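Local coordinates for VAL-1 (Chlorella virus, PDB 3GNE), which cleaves alginate as a family 14 polysaccharide lyase (EC 4.2.2.3), probably by beta-elimination as in other alginate lyases, at residues 79-84 with 231-236; 26-31 with 41-46; 117-122 with 217-222. All blocks are in the same frame, centred on the assembly; numbering follows the deposited sequence.

Interaction 1: residues 79-84 with 231-236; sequences VFYPKG and QVAYFT
The carbonyl oxygen of Tyr234 is met by two groups of the strand beside it. Phe80 N donates a hydrogen bond to Tyr234 O at 2.9 Å. Val79 CA adds a CA-H...O contact to Tyr234 O at 3.2 Å. Tyr234 N returns a bond of equal length to Phe80 O. Phe80 and Tyr234 are therefore an antiparallel hydrogen-bonded pair, and Val79 and Phe235 are the non-hydrogen-bonded pair next to it.

The Val79 and Phe235 side chains lie side by side. The Val79 chi1 of 61°, measured to CG1, leaves CG2 anti to the backbone N. This lays CG2 over one face of the Phe235 ring, displaced toward its rim. Val79 CG2 is 3.7 Å from the Phe235 ring centroid, a CH-pi contact. Tyr81 joins this buried side at Ala233, where Tyr81 CE1 is 3.6 Å from Ala233 CB. The Tyr81 hydroxyl is bonded to His93 of the second sheet.

On the other face Phe80 and Tyr234 run alongside each other but touch loosely. Pro82 comes across the Tyr234 side chain at about a right angle. Pro82 CG lies at the edge of the Tyr234 ring, 3.9 Å from Tyr234 CE2. Pro82 CD also rests on the backbone, 3.4 Å from Val232 O. Pairing with 231-236 has stopped by then, and Pro82 continues the contact through its ring.

Val79 and Phe80 end strand 72-80 of a large antiparallel sheet, in a protein of the concanavalin-like clan. Strand 231-241 is central here. Strand 72-80 flanks it, strand 37-44 also pairs with it through Ala42, and strand 212-221 of the other sheet packs against Phe235 through Thr219.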
loop_
_atom_site.group_PDB
_atom_site.type_symbol
_atom_site.label_atom_id
_atom_site.label_comp_id
_atom_site.label_asym_id
_atom_site.label_seq_id
_atom_site.Cartn_x
_atom_site.Cartn_y
_atom_site.Cartn_z
ATOM N N VAL A 79 -7.813 -9.113 -3.193
ATOM C CA VAL A 79 -7.208 -10.137 -2.303
ATOM C C VAL A 79 -8.257 -11.092 -1.769
ATOM O O VAL A 79 -9.359 -10.722 -1.415
ATOM C CB VAL A 79 -6.486 -9.409 -1.161
ATOM C CG1 VAL A 79 -7.486 -8.569 -0.350
ATOM C CG2 VAL A 79 -5.748 -10.418 -0.280
ATOM N N PHE A 80 -7.890 -12.364 -1.772
ATOM C CA PHE A 80 -8.721 -13.465 -1.303
ATOM C C PHE A 80 -8.063 -14.070 -0.049
ATOM O O PHE A 80 -6.916 -14.541 -0.123
ATOM C CB PHE A 80 -8.813 -14.484 -2.416
ATOM C CG PHE A 80 -9.796 -15.632 -2.217
ATOM C CD1 PHE A 80 -10.970 -15.647 -2.979
ATOM C CD2 PHE A 80 -9.600 -16.684 -1.349
ATOM C CE1 PHE A 80 -11.845 -16.704 -2.867
ATOM C CE2 PHE A 80 -10.474 -17.750 -1.224
ATOM C CZ PHE A 80 -11.620 -17.777 -1.987
ATOM N N TYR A 81 -8.811 -14.021 1.038
ATOM C CA TYR A 81 -8.430 -14.614 2.333
ATOM C C TYR A 81 -9.265 -15.877 2.538
ATOM O O TYR A 81 -10.470 -15.707 2.829
ATOM C CB TYR A 81 -8.710 -13.619 3.451
ATOM C CG TYR A 81 -7.731 -12.440 3.397
ATOM C CD1 TYR A 81 -6.402 -12.694 3.803
ATOM C CD2 TYR A 81 -8.102 -11.159 3.003
ATOM C CE1 TYR A 81 -5.493 -11.619 3.776
ATOM C CE2 TYR A 81 -7.174 -10.115 2.969
ATOM C CZ TYR A 81 -5.881 -10.381 3.369
ATOM O OH TYR A 81 -4.920 -9.369 3.343
ATOM N N PRO A 82 -8.695 -17.056 2.416
ATOM C CA PRO A 82 -9.492 -18.247 2.675
ATOM C C PRO A 82 -10.035 -18.233 4.092
ATOM O O PRO A 82 -9.366 -17.749 5.007
ATOM C CB PRO A 82 -8.479 -19.386 2.511
ATOM C CG PRO A 82 -7.443 -18.827 1.553
ATOM C CD PRO A 82 -7.323 -17.365 2.003
ATOM N N LYS A 83 -11.218 -18.810 4.287
ATOM C CA LYS A 83 -11.788 -18.981 5.605
ATOM C C LYS A 83 -10.779 -19.475 6.632
ATOM O O LYS A 83 -10.059 -20.435 6.285
ATOM C CB LYS A 83 -12.976 -19.958 5.473
ATOM C CG LYS A 83 -13.866 -20.025 6.725
ATOM C CD LYS A 83 -14.817 -21.191 6.655
ATOM C CE LYS A 83 -15.819 -21.285 7.798
ATOM N NZ LYS A 83 -16.894 -22.294 7.407
ATOM N N GLY A 84 -10.713 -18.844 7.821
ATOM C CA GLY A 84 -9.754 -19.332 8.827
ATOM C C GLY A 84 -8.480 -18.508 8.832
ATOM O O GLY A 84 -7.717 -18.637 9.780
ATOM N N GLN A 231 0.043 -19.574 6.854
ATOM C CA GLN A 231 -1.251 -19.308 6.123
ATOM C C GLN A 231 -0.941 -18.590 4.834
ATOM O O GLN A 231 0.180 -18.107 4.641
ATOM C CB GLN A 231 -2.257 -18.568 6.985
ATOM C CG GLN A 231 -1.653 -17.315 7.643
ATOM C CD GLN A 231 -2.622 -16.694 8.620
ATOM O OE1 GLN A 231 -3.821 -17.037 8.619
ATOM N NE2 GLN A 231 -2.117 -15.757 9.444
ATOM N N VAL A 232 -1.904 -18.568 3.927
ATOM C CA VAL A 232 -1.755 -17.921 2.634
ATOM C C VAL A 232 -2.925 -17.028 2.306
ATOM O O VAL A 232 -4.041 -17.216 2.796
ATOM C CB VAL A 232 -1.589 -18.934 1.486
ATOM C CG1 VAL A 232 -0.509 -19.972 1.815
ATOM C CG2 VAL A 232 -2.886 -19.643 1.187
ATOM N N ALA A 233 -2.673 -16.049 1.460
ATOM C CA ALA A 233 -3.689 -15.221 0.845
ATOM C C ALA A 233 -3.335 -15.108 -0.629
ATOM O O ALA A 233 -2.177 -15.323 -1.009
ATOM C CB ALA A 233 -3.780 -13.855 1.505
ATOM N N TYR A 234 -4.305 -14.719 -1.445
ATOM C CA TYR A 234 -4.021 -14.582 -2.867
ATOM C C TYR A 234 -4.287 -13.152 -3.338
ATOM O O TYR A 234 -5.327 -12.582 -3.015
ATOM C CB TYR A 234 -4.882 -15.541 -3.701
ATOM C CG TYR A 234 -4.764 -16.979 -3.269
ATOM C CD1 TYR A 234 -3.805 -17.821 -3.824
ATOM C CD2 TYR A 234 -5.633 -17.489 -2.291
ATOM C CE1 TYR A 234 -3.695 -19.150 -3.411
ATOM C CE2 TYR A 234 -5.533 -18.802 -1.898
ATOM C CZ TYR A 234 -4.574 -19.626 -2.462
ATOM O OH TYR A 234 -4.521 -20.954 -2.032
ATOM N N PHE A 235 -3.369 -12.599 -4.107
ATOM C CA PHE A 235 -3.519 -11.254 -4.639
ATOM C C PHE A 235 -3.576 -11.310 -6.161
ATOM O O PHE A 235 -2.888 -12.088 -6.801
ATOM C CB PHE A 235 -2.271 -10.391 -4.218
ATOM C CG PHE A 235 -2.292 -10.061 -2.730
ATOM C CD1 PHE A 235 -2.925 -8.942 -2.237
ATOM C CD2 PHE A 235 -1.636 -10.927 -1.840
ATOM C CE1 PHE A 235 -2.918 -8.641 -0.869
ATOM C CE2 PHE A 235 -1.620 -10.643 -0.474
ATOM C CZ PHE A 235 -2.268 -9.503 0.025
ATOM N N THR A 236 -4.402 -10.453 -6.736
ATOM C CA THR A 236 -4.540 -10.485 -8.203
ATOM C C THR A 236 -4.972 -9.140 -8.710
ATOM O O THR A 236 -5.392 -8.281 -7.951
ATOM C CB THR A 236 -5.559 -11.597 -8.603
ATOM O OG1 THR A 236 -5.467 -11.840 -10.013
ATOM C CG2 THR A 236 -6.995 -11.193 -8.209
#

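Interaction 2: residues 26-31 with 41-46; sequences MKKSAV and KAVYDK
Lys41 begins the contact as the antiparallel hydrogen-bonded partner of Ala30. Lys41 N donates to Ala30 O at 2.8 Å, and Ala30 N returns a longer bond of 3.1 Å to Lys41 O. Ala42 CA follows, 3.3 Å from Ser29 OG. Val43 N donates to Ser29 OG at 3.0 Å. The serine thus replaces a backbone carbonyl where the regular pairing ends. Ser29 OG is also hydrogen-bonded to Gly58 O, so two backbone groups fix it.

Val43 CG1 meets Lys28 CB at 3.8 Å, and Val43 CG2 meets the backbone Lys28 O at 3.2 Å. A water accepting from Lys28 N and donating to Val43 O links the backbones beyond the last direct pair. Asp45 closes the contact with a salt bridge, in one of two conformers modelled for Lys28; the other need not make it. The extended Lys28 chain crosses the Asp45 side chain at about a right angle, and Lys28 NZ reaches the syn lone pair of Asp45 OD2 at 2.7 Å.

A type II' turn from Met26 to Ser29 leads into the hairpin of strands 30-34 and 37-44. Strand 231-241 pairs with the other edge of 37-44.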
loop_
_atom_site.group_PDB
_atom_site.type_symbol
_atom_site.label_atom_id
_atom_site.label_comp_id
_atom_site.label_asym_id
_atom_site.label_seq_id
_atom_site.Cartn_x
_atom_site.Cartn_y
_atom_site.Cartn_z
ATOM N N MET A 26 10.317 -12.585 -3.908
ATOM C CA MET A 26 9.244 -13.591 -3.954
ATOM C C MET A 26 9.183 -14.401 -2.647
ATOM O O MET A 26 8.099 -14.837 -2.290
ATOM C CB MET A 26 9.411 -14.564 -5.119
ATOM C CG MET A 26 9.162 -13.970 -6.498
ATOM S SD MET A 26 7.613 -13.119 -6.688
ATOM C CE MET A 26 6.308 -14.345 -6.605
ATOM N N LYS A 27 10.319 -14.581 -2.000
ATOM C CA LYS A 27 10.317 -15.309 -0.710
ATOM C C LYS A 27 9.721 -16.685 -0.957
ATOM O O LYS A 27 10.190 -17.403 -1.877
ATOM C CB LYS A 27 9.633 -14.511 0.399
ATOM C CG LYS A 27 10.367 -13.167 0.626
ATOM C CD LYS A 27 9.547 -12.374 1.664
ATOM C CE LYS A 27 10.069 -11.055 1.997
ATOM N NZ LYS A 27 9.405 -10.450 3.146
ATOM N N LYS A 28 8.718 -17.096 -0.168
ATOM C CA LYS A 28 8.026 -18.373 -0.335
ATOM C C LYS A 28 6.745 -18.245 -1.134
ATOM O O LYS A 28 6.003 -19.222 -1.224
ATOM C CB LYS A 28 7.663 -18.966 1.044
ATOM C CG LYS A 28 8.944 -19.435 1.761
ATOM C CD LYS A 28 8.523 -20.102 3.075
ATOM C CE LYS A 28 9.795 -20.694 3.689
ATOM N NZ LYS A 28 9.405 -21.691 4.740
ATOM N N SER A 29 6.507 -17.062 -1.679
ATOM C CA SER A 29 5.300 -16.839 -2.481
ATOM C C SER A 29 5.507 -17.278 -3.928
ATOM O O SER A 29 6.643 -17.531 -4.341
ATOM C CB SER A 29 4.915 -15.369 -2.406
ATOM O OG SER A 29 4.629 -15.006 -1.037
ATOM N N ALA A 30 4.413 -17.318 -4.697
ATOM C CA ALA A 30 4.536 -17.777 -6.058
ATOM C C ALA A 30 3.398 -17.233 -6.920
ATOM O O ALA A 30 2.258 -17.135 -6.474
ATOM C CB ALA A 30 4.500 -19.322 -6.134
ATOM N N VAL A 31 3.742 -16.905 -8.154
ATOM C CA VAL A 31 2.709 -16.673 -9.158
ATOM C C VAL A 31 2.104 -18.014 -9.562
ATOM O O VAL A 31 2.801 -18.972 -9.873
ATOM C CB VAL A 31 3.297 -15.932 -10.398
ATOM C CG1 VAL A 31 2.302 -15.792 -11.526
ATOM C CG2 VAL A 31 3.747 -14.551 -9.959
ATOM N N LYS A 41 0.201 -16.192 -4.854
ATOM C CA LYS A 41 -0.089 -16.867 -3.596
ATOM C C LYS A 41 0.936 -16.324 -2.590
ATOM O O LYS A 41 2.120 -16.665 -2.700
ATOM C CB LYS A 41 0.023 -18.370 -3.757
ATOM C CG LYS A 41 -0.249 -19.194 -2.494
ATOM C CD LYS A 41 0.132 -20.669 -2.763
ATOM C CE LYS A 41 -0.392 -21.615 -1.722
ATOM N NZ LYS A 41 -0.435 -23.038 -2.162
ATOM N N ALA A 42 0.469 -15.483 -1.705
ATOM C CA ALA A 42 1.328 -14.899 -0.645
ATOM C C ALA A 42 1.404 -15.860 0.526
ATOM O O ALA A 42 0.348 -16.176 1.152
ATOM C CB ALA A 42 0.730 -13.589 -0.168
ATOM N N VAL A 43 2.604 -16.326 0.786
ATOM C CA VAL A 43 2.803 -17.320 1.857
ATOM C C VAL A 43 3.364 -16.633 3.066
ATOM O O VAL A 43 4.426 -16.015 3.015
ATOM C CB VAL A 43 3.761 -18.401 1.348
ATOM C CG1 VAL A 43 4.187 -19.333 2.479
ATOM C CG2 VAL A 43 3.111 -19.185 0.212
ATOM N N TYR A 44 2.633 -16.693 4.163
ATOM C CA TYR A 44 3.055 -16.074 5.416
ATOM C C TYR A 44 3.342 -17.200 6.394
ATOM O O TYR A 44 2.390 -17.820 6.926
ATOM C CB TYR A 44 1.978 -15.156 5.959
ATOM C CG TYR A 44 1.453 -14.049 5.051
ATOM C CD1 TYR A 44 2.058 -12.795 4.943
ATOM C CD2 TYR A 44 0.304 -14.311 4.298
ATOM C CE1 TYR A 44 1.579 -11.795 4.110
ATOM C CE2 TYR A 44 -0.176 -13.316 3.508
ATOM C CZ TYR A 44 0.421 -12.076 3.398
ATOM O OH TYR A 44 -0.138 -11.133 2.568
ATOM N N ASP A 45 4.629 -17.484 6.645
ATOM C CA ASP A 45 4.865 -18.510 7.672
ATOM C C ASP A 45 4.575 -17.998 9.075
ATOM O O ASP A 45 4.586 -16.784 9.346
ATOM C CB ASP A 45 6.332 -18.935 7.613
ATOM C CG ASP A 45 6.670 -19.859 6.442
ATOM O OD1 ASP A 45 5.738 -20.283 5.690
ATOM O OD2 ASP A 45 7.887 -20.140 6.342
ATOM N N LYS A 46 4.327 -18.930 9.994
ATOM C CA LYS A 46 4.240 -18.590 11.392
ATOM C C LYS A 46 5.438 -17.742 11.823
ATOM O O LYS A 46 6.595 -18.039 11.470
ATOM C CB LYS A 46 4.263 -19.906 12.196
ATOM C CG LYS A 46 4.029 -19.598 13.695
ATOM C CD LYS A 46 3.735 -20.885 14.475
ATOM C CE LYS A 46 3.403 -20.643 15.931
ATOM N NZ LYS A 46 3.223 -21.943 16.673
HETATM O O HOH W 1 6.861 -15.746 1.585
#

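Interaction 3: residues 117-122 with 217-222; sequences IMWQEK and WNTFFG
Aromatic packing carries this contact, with the Trp119 indole meeting the Phe221 ring edge-to-face. The centroids of the six-membered Trp119 ring and the Phe221 ring are 4.7 Å apart, and the planes stand at 79°. Trp119 CZ2 points at the centre of the phenyl face and is 3.6 Å from Phe221 CE2. Trp119 CG sits between its backbone N and carbonyl carbon (chi1 82°), a torsion that swings the indole across toward strand 212-221.

Two polar atoms also lie close to the indole. Trp119 CH2 is 3.4 Å from Phe220 O. Thr219 OG1 lies at the indole edge near its plane, 4.0 Å from Trp119 CZ3. Thr219 OG1 is hydrogen-bonded to Lys92 O and the Tyr44 hydroxyl, and Trp119 NE1 to Phe87 O.

The axes of strands 117-119 and 217-221 are 9.0 Å apart, too far to pair, because strand 91-99 lies between them; they run roughly parallel, with a crossing angle of -23°. Trp119 therefore spans the intervening strand. The C-H edge of the indole probably carries a slight positive charge, which would suit the phenyl face. The bond from Trp119 NE1 to Phe87 O would hold the indole in this orientation.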
loop_
_atom_site.group_PDB
_atom_site.type_symbol
_atom_site.label_atom_id
_atom_site.label_comp_id
_atom_site.label_asym_id
_atom_site.label_seq_id
_atom_site.Cartn_x
_atom_site.Cartn_y
_atom_site.Cartn_z
ATOM N N ILE A 117 -1.941 0.865 2.210
ATOM C CA ILE A 117 -3.032 0.129 2.819
ATOM C C ILE A 117 -2.480 -0.821 3.861
ATOM O O ILE A 117 -1.513 -1.592 3.571
ATOM C CB ILE A 117 -3.745 -0.726 1.736
ATOM C CG1 ILE A 117 -4.492 0.152 0.726
ATOM C CG2 ILE A 117 -4.655 -1.748 2.414
ATOM C CD1 ILE A 117 -5.736 0.859 1.280
ATOM N N MET A 118 -3.080 -0.817 5.045
ATOM C CA MET A 118 -2.905 -1.885 6.011
ATOM C C MET A 118 -4.246 -2.584 6.258
ATOM O O MET A 118 -5.302 -1.971 6.274
ATOM C CB MET A 118 -2.453 -1.399 7.388
ATOM C CG MET A 118 -0.932 -1.195 7.455
ATOM S SD MET A 118 -0.441 -0.669 9.126
ATOM C CE MET A 118 -0.700 -2.162 10.081
ATOM N N TRP A 119 -4.143 -3.895 6.497
ATOM C CA TRP A 119 -5.263 -4.597 7.121
ATOM C C TRP A 119 -5.142 -4.444 8.632
ATOM O O TRP A 119 -4.074 -4.052 9.130
ATOM C CB TRP A 119 -5.366 -6.041 6.687
ATOM C CG TRP A 119 -4.491 -7.077 7.354
ATOM C CD1 TRP A 119 -4.758 -7.705 8.539
ATOM C CD2 TRP A 119 -3.238 -7.613 6.893
ATOM N NE1 TRP A 119 -3.760 -8.606 8.871
ATOM C CE2 TRP A 119 -2.809 -8.558 7.852
ATOM C CE3 TRP A 119 -2.434 -7.383 5.773
ATOM C CZ2 TRP A 119 -1.629 -9.289 7.739
ATOM C CZ3 TRP A 119 -1.265 -8.098 5.651
ATOM C CH2 TRP A 119 -0.861 -9.042 6.621
ATOM N N GLN A 120 -6.215 -4.764 9.335
ATOM C CA GLN A 120 -6.306 -4.605 10.765
ATOM C C GLN A 120 -6.905 -5.879 11.343
ATOM O O GLN A 120 -7.266 -6.815 10.651
ATOM C CB GLN A 120 -7.245 -3.438 11.112
ATOM C CG GLN A 120 -6.757 -2.095 10.507
ATOM C CD GLN A 120 -5.599 -1.551 11.333
ATOM O OE1 GLN A 120 -4.386 -1.868 11.108
ATOM N NE2 GLN A 120 -5.970 -0.718 12.247
ATOM N N GLU A 121 -6.999 -5.931 12.670
ATOM C CA GLU A 121 -7.731 -6.978 13.333
ATOM C C GLU A 121 -9.100 -7.211 12.674
ATOM O O GLU A 121 -9.745 -6.273 12.221
ATOM C CB GLU A 121 -7.999 -6.580 14.792
ATOM C CG GLU A 121 -6.762 -6.541 15.664
ATOM C CD GLU A 121 -7.135 -6.061 17.042
ATOM O OE1 GLU A 121 -6.496 -5.105 17.526
ATOM O OE2 GLU A 121 -8.044 -6.665 17.637
ATOM N N LYS A 122 -9.479 -8.477 12.634
ATOM C CA LYS A 122 -10.810 -8.858 12.144
ATOM C C LYS A 122 -11.034 -8.416 10.717
ATOM O O LYS A 122 -12.187 -8.297 10.277
ATOM C CB LYS A 122 -11.912 -8.352 13.067
ATOM C CG LYS A 122 -11.817 -8.967 14.461
ATOM C CD LYS A 122 -12.860 -8.383 15.423
ATOM C CE LYS A 122 -12.956 -9.083 16.774
ATOM N NZ LYS A 122 -11.747 -8.742 17.588
ATOM N N TRP A 217 4.954 -2.425 -3.296
ATOM C CA TRP A 217 4.205 -3.557 -2.793
ATOM C C TRP A 217 5.065 -4.259 -1.762
ATOM O O TRP A 217 6.188 -4.623 -2.050
ATOM C CB TRP A 217 3.866 -4.553 -3.921
ATOM C CG TRP A 217 3.022 -5.634 -3.305
ATOM C CD1 TRP A 217 3.394 -6.912 -2.995
ATOM C CD2 TRP A 217 1.647 -5.488 -2.935
ATOM N NE1 TRP A 217 2.339 -7.564 -2.444
ATOM C CE2 TRP A 217 1.233 -6.735 -2.400
ATOM C CE3 TRP A 217 0.726 -4.456 -3.026
ATOM C CZ2 TRP A 217 -0.069 -6.966 -1.934
ATOM C CZ3 TRP A 217 -0.579 -4.679 -2.563
ATOM C CH2 TRP A 217 -0.951 -5.908 -2.045
ATOM N N ASN A 218 4.587 -4.468 -0.555
ATOM C CA ASN A 218 5.379 -5.218 0.416
ATOM C C ASN A 218 4.421 -5.699 1.488
ATOM O O ASN A 218 4.038 -4.968 2.379
ATOM C CB ASN A 218 6.468 -4.329 1.000
ATOM C CG ASN A 218 7.483 -5.170 1.745
ATOM O OD1 ASN A 218 7.266 -6.334 2.039
ATOM N ND2 ASN A 218 8.611 -4.561 2.034
ATOM N N THR A 219 3.985 -6.972 1.330
ATOM C CA THR A 219 2.928 -7.469 2.202
ATOM C C THR A 219 3.542 -8.374 3.266
ATOM O O THR A 219 4.381 -9.230 3.001
ATOM C CB THR A 219 1.845 -8.187 1.392
ATOM O OG1 THR A 219 0.800 -8.589 2.317
ATOM C CG2 THR A 219 2.301 -9.452 0.651
ATOM N N PHE A 220 3.144 -8.107 4.507
ATOM C CA PHE A 220 3.687 -8.810 5.683
ATOM C C PHE A 220 2.841 -8.475 6.860
ATOM O O PHE A 220 2.119 -7.440 6.841
ATOM C CB PHE A 220 5.165 -8.393 5.917
ATOM C CG PHE A 220 5.351 -6.906 6.113
ATOM C CD1 PHE A 220 5.645 -6.103 4.994
ATOM C CD2 PHE A 220 5.231 -6.308 7.386
ATOM C CE1 PHE A 220 5.797 -4.731 5.169
ATOM C CE2 PHE A 220 5.399 -4.944 7.539
ATOM C CZ PHE A 220 5.684 -4.148 6.420
ATOM N N PHE A 221 2.933 -9.284 7.935
ATOM C CA PHE A 221 2.216 -9.009 9.145
ATOM C C PHE A 221 2.895 -7.971 10.014
ATOM O O PHE A 221 4.111 -7.936 10.135
ATOM C CB PHE A 221 2.112 -10.303 9.991
ATOM C CG PHE A 221 0.928 -11.180 9.574
ATOM C CD1 PHE A 221 -0.152 -11.305 10.445
ATOM C CD2 PHE A 221 0.911 -11.838 8.341
ATOM C CE1 PHE A 221 -1.269 -12.046 10.075
ATOM C CE2 PHE A 221 -0.219 -12.571 7.948
ATOM C CZ PHE A 221 -1.289 -12.680 8.840
ATOM N N GLY A 222 2.055 -7.139 10.661
ATOM C CA GLY A 222 2.568 -6.257 11.685
ATOM C C GLY A 222 3.146 -4.964 11.128
ATOM O O GLY A 222 2.891 -4.531 10.024
#

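How the interactions relate
Interactions 1 and 2 share a sheet: strands 231-241 and 37-44 are neighbours, with Ala233 O 2.7 Å from Ala42 N, and the contact centres are 11 Å apart. Interaction 3 belongs to the facing sheet. Tyr44 ties it to interaction 2, as Tyr44 OH is 2.7 Å from Thr219 OG1, a probable hydrogen bond. Phe235 ties it to interaction 1, with Phe235 CE1 3.5 Å from Trp217 CZ2. Through Tyr44 and Phe235 the three contacts meet where the two sheets pack. Interaction 3 also lies near bound small molecules: the Phe220 side chain is about 3 Å from a citrate and about 4 Å from a glycerol. Both are probably from crystallisation, but they may mark a pocket.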